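Local coordinates for protein geranyltranstransferase (Agrobacterium tumefaciens, PDB 2H8O) that probably condenses geranyl diphosphate with isopentenyl diphosphate to make farnesyl diphosphate, as a member of the polyprenyl synthetase family, at residues T37-R42 and R89-I94; E61-A64 and T68-Q71; M77-L82 and H143-E148; A112-L117 and L226-E231. All blocks are in the same frame, centred on the assembly; numbering follows the deposited sequence. Where two conformers were deposited one is given.

Contact 1: residues T37-R42 and R89-I94; sequences TNFETR and RPFLVI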
loop_
_atom_site.group_PDB
_atom_site.type_symbol
_atom_site.label_atom_id
_atom_site.label_comp_id
_atom_site.label_asym_id
_atom_site.label_seq_id
_atom_site.Cartn_x
_atom_site.Cartn_y
_atom_site.Cartn_z
ATOM N N THR A 37 -32.644 -4.387 14.621
ATOM C CA THR A 37 -32.710 -5.550 13.728
ATOM C C THR A 37 -32.421 -5.127 12.282
ATOM O O THR A 37 -31.697 -5.808 11.561
ATOM C CB THR A 37 -34.082 -6.249 13.790
ATOM O OG1 THR A 37 -34.352 -6.676 15.133
ATOM C CG2 THR A 37 -34.116 -7.457 12.872
ATOM N N ASN A 38 -32.987 -3.997 11.867
ATOM C CA ASN A 38 -32.727 -3.469 10.529
ATOM C C ASN A 38 -31.224 -3.340 10.266
ATOM O O ASN A 38 -30.721 -3.836 9.250
ATOM C CB ASN A 38 -33.426 -2.123 10.335
ATOM C CG ASN A 38 -33.468 -1.680 8.884
ATOM O OD1 ASN A 38 -33.647 -2.487 7.975
ATOM N ND2 ASN A 38 -33.335 -0.379 8.669
ATOM N N PHE A 39 -30.509 -2.707 11.192
ATOM C CA PHE A 39 -29.063 -2.585 11.067
ATOM C C PHE A 39 -28.361 -3.944 11.087
ATOM O O PHE A 39 -27.532 -4.203 10.225
ATOM C CB PHE A 39 -28.466 -1.692 12.161
ATOM C CG PHE A 39 -26.977 -1.796 12.252
ATOM C CD1 PHE A 39 -26.168 -1.096 11.381
ATOM C CD2 PHE A 39 -26.389 -2.643 13.164
ATOM C CE1 PHE A 39 -24.800 -1.200 11.446
ATOM C CE2 PHE A 39 -25.012 -2.765 13.224
ATOM C CZ PHE A 39 -24.218 -2.047 12.369
ATOM N N GLU A 40 -28.682 -4.789 12.069
ATOM C CA GLU A 40 -27.950 -6.054 12.257
ATOM C C GLU A 40 -28.087 -6.918 11.019
ATOM O O GLU A 40 -27.126 -7.559 10.584
ATOM C CB GLU A 40 -28.485 -6.826 13.462
ATOM C CG GLU A 40 -28.386 -6.080 14.800
ATOM C CD GLU A 40 -27.319 -6.640 15.718
ATOM O OE1 GLU A 40 -26.136 -6.278 15.527
ATOM O OE2 GLU A 40 -27.664 -7.422 16.639
ATOM N N THR A 41 -29.294 -6.936 10.467
ATOM C CA THR A 41 -29.598 -7.709 9.273
ATOM C C THR A 41 -28.837 -7.170 8.063
ATOM O O THR A 41 -28.231 -7.948 7.311
ATOM C CB THR A 41 -31.132 -7.723 9.007
ATOM O OG1 THR A 41 -31.795 -8.401 10.084
ATOM C CG2 THR A 41 -31.483 -8.455 7.716
ATOM N N ARG A 42 -28.846 -5.858 7.869
ATOM C CA ARG A 42 -28.097 -5.270 6.764
ATOM C C ARG A 42 -26.595 -5.451 6.952
ATOM O O ARG A 42 -25.876 -5.642 5.981
ATOM C CB ARG A 42 -28.446 -3.796 6.571
ATOM C CG ARG A 42 -27.735 -3.144 5.381
ATOM C CD ARG A 42 -28.031 -3.815 4.050
ATOM N NE ARG A 42 -29.467 -3.786 3.823
ATOM C CZ ARG A 42 -30.140 -2.732 3.370
ATOM N NH1 ARG A 42 -29.520 -1.616 3.036
ATOM N NH2 ARG A 42 -31.452 -2.807 3.232
ATOM N N ARG A 89 -16.753 -1.622 8.220
ATOM C CA ARG A 89 -16.202 -0.630 7.290
ATOM C C ARG A 89 -16.819 -0.754 5.864
ATOM O O ARG A 89 -17.314 0.239 5.320
ATOM C CB ARG A 89 -14.672 -0.653 7.315
ATOM C CG ARG A 89 -14.179 -0.130 8.661
ATOM C CD ARG A 89 -12.731 -0.455 8.956
ATOM N NE ARG A 89 -12.385 -0.150 10.349
ATOM C CZ ARG A 89 -12.723 -0.907 11.387
ATOM N NH1 ARG A 89 -13.417 -2.041 11.224
ATOM N NH2 ARG A 89 -12.363 -0.544 12.606
ATOM N N PRO A 90 -16.821 -1.968 5.275
ATOM C CA PRO A 90 -17.576 -2.132 4.034
ATOM C C PRO A 90 -19.059 -1.760 4.134
ATOM O O PRO A 90 -19.613 -1.206 3.193
ATOM C CB PRO A 90 -17.430 -3.620 3.704
ATOM C CG PRO A 90 -16.504 -4.176 4.630
ATOM C CD PRO A 90 -16.054 -3.178 5.625
ATOM N N PHE A 91 -19.691 -2.070 5.264
ATOM C CA PHE A 91 -21.079 -1.708 5.477
ATOM C C PHE A 91 -21.258 -0.209 5.267
ATOM O O PHE A 91 -22.186 0.247 4.572
ATOM C CB PHE A 91 -21.535 -2.104 6.882
ATOM C CG PHE A 91 -22.835 -1.504 7.278
ATOM C CD1 PHE A 91 -24.026 -2.187 7.094
ATOM C CD2 PHE A 91 -22.883 -0.230 7.829
ATOM C CE1 PHE A 91 -25.234 -1.594 7.473
ATOM C CE2 PHE A 91 -24.091 0.342 8.192
ATOM C CZ PHE A 91 -25.241 -0.335 8.020
ATOM N N LEU A 92 -20.360 0.571 5.877
ATOM C CA LEU A 92 -20.470 2.023 5.825
ATOM C C LEU A 92 -20.259 2.555 4.402
ATOM O O LEU A 92 -20.969 3.477 3.954
ATOM C CB LEU A 92 -19.501 2.681 6.819
ATOM C CG LEU A 92 -19.840 2.460 8.305
ATOM C CD1 LEU A 92 -18.648 2.833 9.192
ATOM C CD2 LEU A 92 -21.089 3.239 8.708
ATOM N N VAL A 93 -19.314 1.975 3.670
ATOM C CA VAL A 93 -19.110 2.346 2.266
ATOM C C VAL A 93 -20.377 2.065 1.427
ATOM O O VAL A 93 -20.927 2.955 0.731
ATOM C CB VAL A 93 -17.905 1.638 1.653
ATOM C CG1 VAL A 93 -17.794 2.012 0.168
ATOM C CG2 VAL A 93 -16.611 1.995 2.415
ATOM N N ILE A 94 -20.847 0.832 1.514
ATOM C CA ILE A 94 -22.026 0.394 0.771
ATOM C C ILE A 94 -23.221 1.295 1.083
ATOM O O ILE A 94 -23.958 1.715 0.183
ATOM C CB ILE A 94 -22.346 -1.083 1.117
ATOM C CG1 ILE A 94 -21.262 -2.012 0.527
ATOM C CG2 ILE A 94 -23.744 -1.477 0.598
ATOM C CD1 ILE A 94 -21.234 -3.392 1.122
#

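Contact 2: residues E61-A64 and T68-Q71; sequences EARA and TRPQ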
loop_
_atom_site.group_PDB
_atom_site.type_symbol
_atom_site.label_atom_id
_atom_site.label_comp_id
_atom_site.label_asym_id
_atom_site.label_seq_id
_atom_site.Cartn_x
_atom_site.Cartn_y
_atom_site.Cartn_z
ATOM N N GLU A 61 -6.096 -17.636 -9.349
ATOM C CA GLU A 61 -5.780 -17.311 -10.749
ATOM C C GLU A 61 -5.023 -15.997 -10.822
ATOM O O GLU A 61 -5.477 -15.009 -10.230
ATOM C CB GLU A 61 -7.077 -17.184 -11.576
ATOM C CG GLU A 61 -8.313 -16.791 -10.736
ATOM C CD GLU A 61 -9.449 -16.164 -11.517
ATOM O OE1 GLU A 61 -9.560 -16.405 -12.741
ATOM O OE2 GLU A 61 -10.251 -15.434 -10.883
ATOM N N ALA A 62 -3.913 -15.969 -11.548
ATOM C CA ALA A 62 -3.176 -14.734 -11.761
ATOM C C ALA A 62 -4.001 -13.804 -12.643
ATOM O O ALA A 62 -4.632 -14.237 -13.605
ATOM C CB ALA A 62 -1.831 -15.010 -12.393
ATOM N N ARG A 63 -4.001 -12.528 -12.283
ATOM C CA ARG A 63 -4.620 -11.489 -13.074
ATOM C C ARG A 63 -3.647 -10.968 -14.132
ATOM O O ARG A 63 -2.445 -11.273 -14.105
ATOM C CB ARG A 63 -5.068 -10.345 -12.178
ATOM C CG ARG A 63 -6.457 -10.529 -11.635
ATOM C CD ARG A 63 -6.653 -11.824 -10.909
ATOM N NE ARG A 63 -7.964 -11.821 -10.264
ATOM C CZ ARG A 63 -8.394 -12.752 -9.420
ATOM N NH1 ARG A 63 -9.598 -12.631 -8.882
ATOM N NH2 ARG A 63 -7.628 -13.782 -9.101
ATOM N N ALA A 64 -4.166 -10.157 -15.054
ATOM C CA ALA A 64 -3.295 -9.430 -15.962
ATOM C C ALA A 64 -2.201 -8.737 -15.152
ATOM O O ALA A 64 -2.455 -8.144 -14.094
ATOM C CB ALA A 64 -4.099 -8.396 -16.790
ATOM N N THR A 68 2.400 -15.042 -11.036
ATOM C CA THR A 68 1.637 -16.149 -10.446
ATOM C C THR A 68 1.264 -15.734 -9.036
ATOM O O THR A 68 1.860 -14.797 -8.525
ATOM C CB THR A 68 2.454 -17.439 -10.394
ATOM O OG1 THR A 68 1.581 -18.569 -10.142
ATOM C CG2 THR A 68 3.523 -17.366 -9.339
ATOM N N ARG A 69 0.269 -16.389 -8.427
ATOM C CA ARG A 69 -0.091 -16.127 -7.022
ATOM C C ARG A 69 0.369 -17.287 -6.143
ATOM O O ARG A 69 -0.234 -18.374 -6.189
ATOM C CB ARG A 69 -1.598 -15.915 -6.890
ATOM C CG ARG A 69 -2.089 -14.647 -7.562
ATOM C CD ARG A 69 -3.585 -14.420 -7.347
ATOM N NE ARG A 69 -3.925 -13.043 -7.657
ATOM C CZ ARG A 69 -4.974 -12.378 -7.166
ATOM N NH1 ARG A 69 -5.850 -12.952 -6.351
ATOM N NH2 ARG A 69 -5.127 -11.099 -7.500
ATOM N N PRO A 70 1.451 -17.102 -5.372
ATOM C CA PRO A 70 1.917 -18.216 -4.541
ATOM C C PRO A 70 0.880 -18.657 -3.548
ATOM O O PRO A 70 0.285 -17.839 -2.848
ATOM C CB PRO A 70 3.157 -17.666 -3.837
ATOM C CG PRO A 70 3.609 -16.536 -4.687
ATOM C CD PRO A 70 2.356 -15.944 -5.270
ATOM N N GLN A 71 0.656 -19.962 -3.490
ATOM C CA GLN A 71 -0.517 -20.453 -2.804
ATOM C C GLN A 71 -0.437 -20.237 -1.280
ATOM O O GLN A 71 -1.432 -19.884 -0.658
ATOM C CB GLN A 71 -0.751 -21.921 -3.195
ATOM C CG GLN A 71 -2.231 -22.238 -3.466
ATOM C CD GLN A 71 -2.993 -22.501 -2.203
ATOM O OE1 GLN A 71 -4.236 -22.576 -2.187
ATOM N NE2 GLN A 71 -2.251 -22.670 -1.113
#

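Contact 3: residues M77-L82 and H143-E148; sequences MRHGVL and HRKFDE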
loop_
_atom_site.group_PDB
_atom_site.type_symbol
_atom_site.label_atom_id
_atom_site.label_comp_id
_atom_site.label_asym_id
_atom_site.label_seq_id
_atom_site.Cartn_x
_atom_site.Cartn_y
_atom_site.Cartn_z
ATOM N N MET A 77 -3.226 -14.595 3.363
ATOM C CA MET A 77 -4.076 -13.434 3.092
ATOM C C MET A 77 -5.542 -13.778 3.370
ATOM O O MET A 77 -6.237 -13.016 4.024
ATOM C CB MET A 77 -3.913 -12.921 1.650
ATOM C CG MET A 77 -2.497 -12.422 1.291
ATOM S SD MET A 77 -2.192 -12.152 -0.520
ATOM C CE MET A 77 -3.267 -10.714 -0.804
ATOM N N ARG A 78 -6.021 -14.904 2.842
ATOM C CA ARG A 78 -7.389 -15.332 3.096
ATOM C C ARG A 78 -7.665 -15.514 4.587
ATOM O O ARG A 78 -8.745 -15.142 5.080
ATOM C CB ARG A 78 -7.690 -16.626 2.366
ATOM C CG ARG A 78 -7.729 -16.540 0.853
ATOM C CD ARG A 78 -7.871 -17.931 0.263
ATOM N NE ARG A 78 -7.776 -17.905 -1.194
ATOM C CZ ARG A 78 -7.214 -18.848 -1.942
ATOM N NH1 ARG A 78 -7.198 -18.709 -3.261
ATOM N NH2 ARG A 78 -6.682 -19.946 -1.390
ATOM N N HIS A 79 -6.694 -16.076 5.307
ATOM C CA HIS A 79 -6.835 -16.274 6.746
ATOM C C HIS A 79 -6.981 -14.919 7.442
ATOM O O HIS A 79 -7.813 -14.747 8.332
ATOM C CB HIS A 79 -5.657 -17.058 7.330
ATOM C CG HIS A 79 -5.897 -17.514 8.739
ATOM N ND1 HIS A 79 -6.746 -18.554 9.046
ATOM C CD2 HIS A 79 -5.441 -17.037 9.924
ATOM C CE1 HIS A 79 -6.780 -18.717 10.358
ATOM N NE2 HIS A 79 -5.989 -17.815 10.913
ATOM N N GLY A 80 -6.177 -13.951 7.019
ATOM C CA GLY A 80 -6.234 -12.612 7.584
ATOM C C GLY A 80 -7.590 -11.967 7.371
ATOM O O GLY A 80 -8.137 -11.310 8.259
ATOM N N VAL A 81 -8.152 -12.172 6.186
ATOM C CA VAL A 81 -9.484 -11.651 5.862
ATOM C C VAL A 81 -10.587 -12.409 6.627
ATOM O O VAL A 81 -11.514 -11.796 7.148
ATOM C CB VAL A 81 -9.728 -11.641 4.350
ATOM C CG1 VAL A 81 -11.153 -11.253 4.012
ATOM C CG2 VAL A 81 -8.774 -10.664 3.662
ATOM N N LEU A 82 -10.466 -13.720 6.730
ATOM C CA LEU A 82 -11.417 -14.531 7.499
ATOM C C LEU A 82 -11.584 -14.031 8.930
ATOM O O LEU A 82 -12.704 -13.989 9.448
ATOM C CB LEU A 82 -10.948 -15.993 7.534
ATOM C CG LEU A 82 -11.957 -16.941 8.174
ATOM C CD1 LEU A 82 -13.160 -17.078 7.271
ATOM C CD2 LEU A 82 -11.275 -18.278 8.410
ATOM N N HIS A 143 0.457 -15.178 11.971
ATOM C CA HIS A 143 1.859 -15.574 12.235
ATOM C C HIS A 143 1.950 -16.899 12.993
ATOM O O HIS A 143 2.953 -17.600 12.889
ATOM C CB HIS A 143 2.675 -14.483 12.964
ATOM C CG HIS A 143 2.132 -14.107 14.300
ATOM N ND1 HIS A 143 1.100 -13.207 14.437
ATOM C CD2 HIS A 143 2.451 -14.515 15.557
ATOM C CE1 HIS A 143 0.809 -13.070 15.717
ATOM N NE2 HIS A 143 1.610 -13.849 16.420
ATOM N N ARG A 144 0.897 -17.234 13.728
ATOM C CA ARG A 144 0.819 -18.517 14.445
ATOM C C ARG A 144 0.456 -19.668 13.512
ATOM O O ARG A 144 1.077 -20.730 13.573
ATOM C CB ARG A 144 -0.182 -18.417 15.595
ATOM C CG ARG A 144 0.248 -17.432 16.658
ATOM C CD ARG A 144 1.229 -18.037 17.610
ATOM N NE ARG A 144 0.569 -19.068 18.404
ATOM C CZ ARG A 144 1.168 -19.835 19.311
ATOM N NH1 ARG A 144 2.469 -19.702 19.560
ATOM N NH2 ARG A 144 0.460 -20.742 19.968
ATOM N N LYS A 145 -0.530 -19.470 12.644
ATOM C CA LYS A 145 -0.932 -20.505 11.685
ATOM C C LYS A 145 0.113 -20.735 10.573
ATOM O O LYS A 145 0.309 -21.867 10.104
ATOM C CB LYS A 145 -2.299 -20.152 11.086
ATOM C CG LYS A 145 -2.836 -21.174 10.098
ATOM C CD LYS A 145 -4.303 -20.928 9.790
ATOM C CE LYS A 145 -4.866 -22.025 8.864
ATOM N NZ LYS A 145 -5.145 -23.312 9.567
ATOM N N PHE A 146 0.787 -19.663 10.164
ATOM C CA PHE A 146 1.841 -19.712 9.156
ATOM C C PHE A 146 3.164 -19.437 9.870
ATOM O O PHE A 146 3.644 -20.278 10.639
ATOM C CB PHE A 146 1.520 -18.727 8.008
ATOM C CG PHE A 146 0.233 -19.068 7.303
ATOM C CD1 PHE A 146 0.231 -19.877 6.180
ATOM C CD2 PHE A 146 -0.984 -18.651 7.824
ATOM C CE1 PHE A 146 -0.963 -20.237 5.567
ATOM C CE2 PHE A 146 -2.180 -19.002 7.215
ATOM C CZ PHE A 146 -2.165 -19.794 6.077
ATOM N N ASP A 147 3.758 -18.278 9.621
ATOM C CA ASP A 147 4.915 -17.813 10.379
ATOM C C ASP A 147 4.984 -16.290 10.286
ATOM O O ASP A 147 4.178 -15.667 9.575
ATOM C CB ASP A 147 6.221 -18.496 9.944
ATOM C CG ASP A 147 6.586 -18.280 8.483
ATOM O OD1 ASP A 147 6.203 -17.279 7.850
ATOM O OD2 ASP A 147 7.349 -19.116 7.970
ATOM N N GLU A 148 5.930 -15.688 11.011
ATOM C CA GLU A 148 5.989 -14.222 11.074
ATOM C C GLU A 148 6.287 -13.616 9.689
ATOM O O GLU A 148 5.649 -12.651 9.300
ATOM C CB GLU A 148 7.016 -13.738 12.104
ATOM C CG GLU A 148 6.559 -13.902 13.538
ATOM C CD GLU A 148 7.567 -13.387 14.541
ATOM O OE1 GLU A 148 8.181 -12.335 14.299
ATOM O OE2 GLU A 148 7.721 -14.042 15.586
#

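Contact 4: residues A112-L117 and L226-E231; sequences AALECL and LRFACE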
loop_
_atom_site.group_PDB
_atom_site.type_symbol
_atom_site.label_atom_id
_atom_site.label_comp_id
_atom_site.label_asym_id
_atom_site.label_seq_id
_atom_site.Cartn_x
_atom_site.Cartn_y
_atom_site.Cartn_z
ATOM N N ALA A 112 -14.728 -3.670 -0.331
ATOM C CA ALA A 112 -13.798 -4.806 -0.288
ATOM C C ALA A 112 -12.350 -4.341 -0.130
ATOM O O ALA A 112 -11.588 -4.913 0.624
ATOM C CB ALA A 112 -13.947 -5.703 -1.526
ATOM N N ALA A 113 -11.984 -3.313 -0.888
ATOM C CA ALA A 113 -10.659 -2.717 -0.785
ATOM C C ALA A 113 -10.385 -2.254 0.623
ATOM O O ALA A 113 -9.320 -2.555 1.202
ATOM C CB ALA A 113 -10.525 -1.549 -1.721
ATOM N N LEU A 114 -11.340 -1.516 1.182
ATOM C CA LEU A 114 -11.180 -0.989 2.537
ATOM C C LEU A 114 -11.059 -2.117 3.561
ATOM O O LEU A 114 -10.267 -2.039 4.519
ATOM C CB LEU A 114 -12.343 -0.064 2.880
ATOM C CG LEU A 114 -12.344 0.545 4.287
ATOM C CD1 LEU A 114 -11.043 1.342 4.559
ATOM C CD2 LEU A 114 -13.583 1.416 4.488
ATOM N N GLU A 115 -11.826 -3.184 3.353
ATOM C CA GLU A 115 -11.727 -4.336 4.229
ATOM C C GLU A 115 -10.359 -5.023 4.146
ATOM O O GLU A 115 -9.803 -5.480 5.175
ATOM C CB GLU A 115 -12.876 -5.316 3.963
ATOM C CG GLU A 115 -13.027 -6.409 5.032
ATOM C CD GLU A 115 -13.321 -5.933 6.462
ATOM O OE1 GLU A 115 -13.654 -4.752 6.692
ATOM O OE2 GLU A 115 -13.237 -6.754 7.392
ATOM N N CYS A 116 -9.809 -5.143 2.937
ATOM C CA CYS A 116 -8.470 -5.709 2.790
ATOM C C CYS A 116 -7.483 -4.892 3.615
ATOM O O CYS A 116 -6.636 -5.432 4.297
ATOM C CB CYS A 116 -8.000 -5.708 1.341
ATOM S SG CYS A 116 -8.717 -7.022 0.361
ATOM N N LEU A 117 -7.605 -3.561 3.543
ATOM C CA LEU A 117 -6.686 -2.696 4.289
ATOM C C LEU A 117 -6.909 -2.874 5.805
ATOM O O LEU A 117 -5.951 -3.025 6.572
ATOM C CB LEU A 117 -6.836 -1.245 3.815
ATOM C CG LEU A 117 -5.657 -0.325 4.200
ATOM C CD1 LEU A 117 -5.427 0.797 3.179
ATOM C CD2 LEU A 117 -5.830 0.177 5.605
ATOM N N LEU A 226 -12.883 4.868 9.445
ATOM C CA LEU A 226 -14.359 5.019 9.556
ATOM C C LEU A 226 -14.833 6.315 8.880
ATOM O O LEU A 226 -15.850 6.332 8.188
ATOM C CB LEU A 226 -14.811 4.883 11.013
ATOM C CG LEU A 226 -14.579 3.492 11.628
ATOM C CD1 LEU A 226 -14.642 3.568 13.167
ATOM C CD2 LEU A 226 -15.567 2.450 11.056
ATOM N N ARG A 227 -14.072 7.390 9.051
ATOM C CA ARG A 227 -14.255 8.628 8.306
ATOM C C ARG A 227 -14.211 8.378 6.793
ATOM O O ARG A 227 -15.119 8.763 6.049
ATOM C CB ARG A 227 -13.175 9.641 8.740
ATOM C CG ARG A 227 -13.208 10.962 8.004
ATOM C CD ARG A 227 -11.909 11.749 8.254
ATOM N NE ARG A 227 -10.806 11.221 7.448
ATOM C CZ ARG A 227 -9.519 11.222 7.782
ATOM N NH1 ARG A 227 -9.114 11.670 8.967
ATOM N NH2 ARG A 227 -8.631 10.718 6.933
ATOM N N PHE A 228 -13.146 7.717 6.355
ATOM C CA PHE A 228 -12.978 7.380 4.961
ATOM C C PHE A 228 -14.179 6.552 4.460
ATOM O O PHE A 228 -14.679 6.788 3.359
ATOM C CB PHE A 228 -11.682 6.596 4.728
ATOM C CG PHE A 228 -11.613 5.983 3.358
ATOM C CD1 PHE A 228 -11.139 6.705 2.270
ATOM C CD2 PHE A 228 -12.079 4.700 3.144
ATOM C CE1 PHE A 228 -11.135 6.148 1.002
ATOM C CE2 PHE A 228 -12.082 4.134 1.870
ATOM C CZ PHE A 228 -11.614 4.852 0.801
ATOM N N ALA A 229 -14.624 5.568 5.236
ATOM C CA ALA A 229 -15.702 4.680 4.772
ATOM C C ALA A 229 -16.945 5.465 4.366
ATOM O O ALA A 229 -17.587 5.181 3.371
ATOM C CB ALA A 229 -16.061 3.682 5.855
ATOM N N CYS A 230 -17.267 6.467 5.161
ATOM C CA CYS A 230 -18.455 7.287 4.933
ATOM C C CYS A 230 -18.230 8.316 3.849
ATOM O O CYS A 230 -19.066 8.503 2.986
ATOM C CB CYS A 230 -18.849 7.965 6.221
ATOM S SG CYS A 230 -19.416 6.768 7.479
ATOM N N GLU A 231 -17.085 8.986 3.901
ATOM C CA GLU A 231 -16.747 9.979 2.881
ATOM C C GLU A 231 -16.648 9.355 1.491
ATOM O O GLU A 231 -17.005 9.977 0.490
ATOM C CB GLU A 231 -15.466 10.752 3.260
ATOM C CG GLU A 231 -15.150 11.931 2.326
ATOM C CD GLU A 231 -13.908 12.697 2.705
ATOM O OE1 GLU A 231 -13.274 12.345 3.709
ATOM O OE2 GLU A 231 -13.586 13.685 2.008
#

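Contact 1: residues T37-R42 and R89-I94
Phe91 reaches from helix 88-99 to Phe39 and Arg42 on helix 34-57. The two backbones come closest at Arg42 and Phe91, where the CA atoms are 8.0 Å apart. Along 89-94, Arg89 and Pro90 come first, facing helix 104-125, and Phe91 follows to carry the contact. With chi1 at 167° its ring points away from its own backbone N and out across the gap. The edge of Phe39, led by CD1 and CE1, comes down on one face of the Phe91 ring in a T-shaped (edge-to-face) pair, with centroids 5.0 Å apart and planes at 72°. Phe39 CE1 lies 3.6 Å from Phe91 CZ and 3.7 Å from Phe91 CE2, off centre toward the rim. The pair joins helix 34-57 to helix 88-99 within the all-helical fold, which is related to the terpene synthases, and Ile322 of helix 321-331 touches both Phe91 and Arg42. At another part of the Phe91 ring the aliphatic base of Arg42 packs: CG is 3.6 Å from Phe91 CE1, while CB sits at the ring edge, in its plane, 4.0 Å from the same CE1. Bends at chi2 and chi3 of Arg42 then carry its guanidinium to salt bridges with Glu95 and Glu45. Beyond Phe91, Leu92 and Val93 face helix 211-237, and Ile94 turns back to helix 34-57.

Contact 2: residues E61-A64 and T68-Q71
The irregular loop between helix 34-57 and helix 71-82 folds back on itself, with Arg63 and Arg69 stacked across the turn. Their guanidinium groups lie nearly flat on each other, centres 4.1 Å apart and planes at 17°, in an offset arrangement. Arg63 NH2 stands over one face of the Arg69 group near its rim, 3.4 Å from Arg69 NH1; both are donors, so this is a contact of like charges. Backbone oxygens and the carboxylates of Glu61 and Glu66 probably offset the repulsion. Arg63 NH2 donates to Glu61 O at 2.7 Å, with the oxygen close to the guanidinium plane and an N-H...O angle of 146°. Glu61 O also sits over a face of the Arg69 group, 3.5 Å from Arg69 CD. Arg69, extended from CG to NE, pairs through NE with Glu66. Nearer the backbone, Ala62 CB rests 4.1 Å from Thr68 CA. Arg187 and Met220 of the second subunit meet the loop at Ala64 and Thr68. Bonds from Arg63 NH1 to His56 O and from Arg69 NH1 to Leu57 O bring both cations to the C-terminal end of helix 34-57, while Pro70 is the N-cap of helix 71-82 and Arg69 packs on Leu74 of that helix.

Contact 3: residues M77-L82 and H143-E148
His79 on helix 71-82 slots beside Lys145 and Phe146, where the short helix 142-145 ends. Starting at its CB, the histidine first meets an aromatic rim: CB lies 4.0 Å from Phe146 CE2, near the plane of the phenyl ring and at its edge. From there CG runs anti to the backbone N (chi1 -169°), which swings the imidazole toward the lysine chain. CG is 3.9 Å from Lys145 CD, and the next atom, ND1, is nearer to that methylene, at 3.5 Å. CE1 approaches closest, 3.4 Å from Lys145 CD. NE2 also has Lys145 CD above it, but its polar bond goes to Pro140 O, on the second strand of the small hairpin 135-136/139-140. That bond should limit how the ring can turn. The lysine methylene makes a CH-pi contact over one imidazole face: CD stands 3.5 Å from the ring centroid, 19° off the ring normal. Phe146, the first residue to leave the helical conformation, also covers Asn72, Glu75 and Ala76. The lysine runs straight as far as CE and bends only at chi4, leaving Lys145 NZ 5.0 Å from His79 ND1. What joins these segments is mainly dispersion, probably with some polarisation of the lysine methylene, and the ammonium stands apart from the imidazole nitrogens.

Contact 4: residues A112-L117 and L226-E231
Arg227 O, in the helical turn that presents Phe228 and Ala229 to Leu114, accepts two backbone N-H groups: Glu231 N at 2.9 Å and, weakly, Cys230 N at 3.3 Å. Cys230 N also makes a weak bond to Leu226 O, dividing itself between two carbonyls. From this turn Phe228 and Ala229 meet a single side chain of helix 104-125, and the backbones come within 7.6 Å at the CA atoms of Leu114 and Ala229. Both methyls of Leu114 reach the Phe228 ring, and CD2 also meets Ala229. Leu114 CD2 presses on Ala229, 3.6 Å from its CB, and lies at the edge of the Phe228 ring, in its plane. Leu114 CD1 comes obliquely to the same CD2-CE2 bond of the ring, 3.8 Å from Phe228 CD2. The two side chains run antiparallel alongside one another. In the all-helical polyprenyl synthetase fold this joins two long helices, 104-125 and 211-237, near the centre of the chain. Helix 88-99 packs alongside, with Val93 on Leu114, and helix 175-189 meets Phe228 through Ser184 and Leu185. Charged groups on these helices are paired away from the apolar contact: Glu115 with Arg87, and the two carboxylate oxygens of Glu231 with Arg244 and Arg248.

How the contacts relate
From the N terminus, helix 34-57 opens contact 1, and the chain after it holds contact 2, which closes a short loop between 61-64 and 68-71 and is nested inside the longer loop that contact 1 closes at 89-94. Contact 3 opens on helix 71-82 before that closure and ends at 143-148, so it crosses contact 1; it also crosses contact 4, which opens at 112-117 and closes last, at 226-231. Contacts 1 and 4 follow in series yet touch, their centres 13 Å apart, tying the N-terminal helix through helix 88-99 to the central helices. Contacts 2 and 3 bracket helix 71-82, and both reach the second subunit.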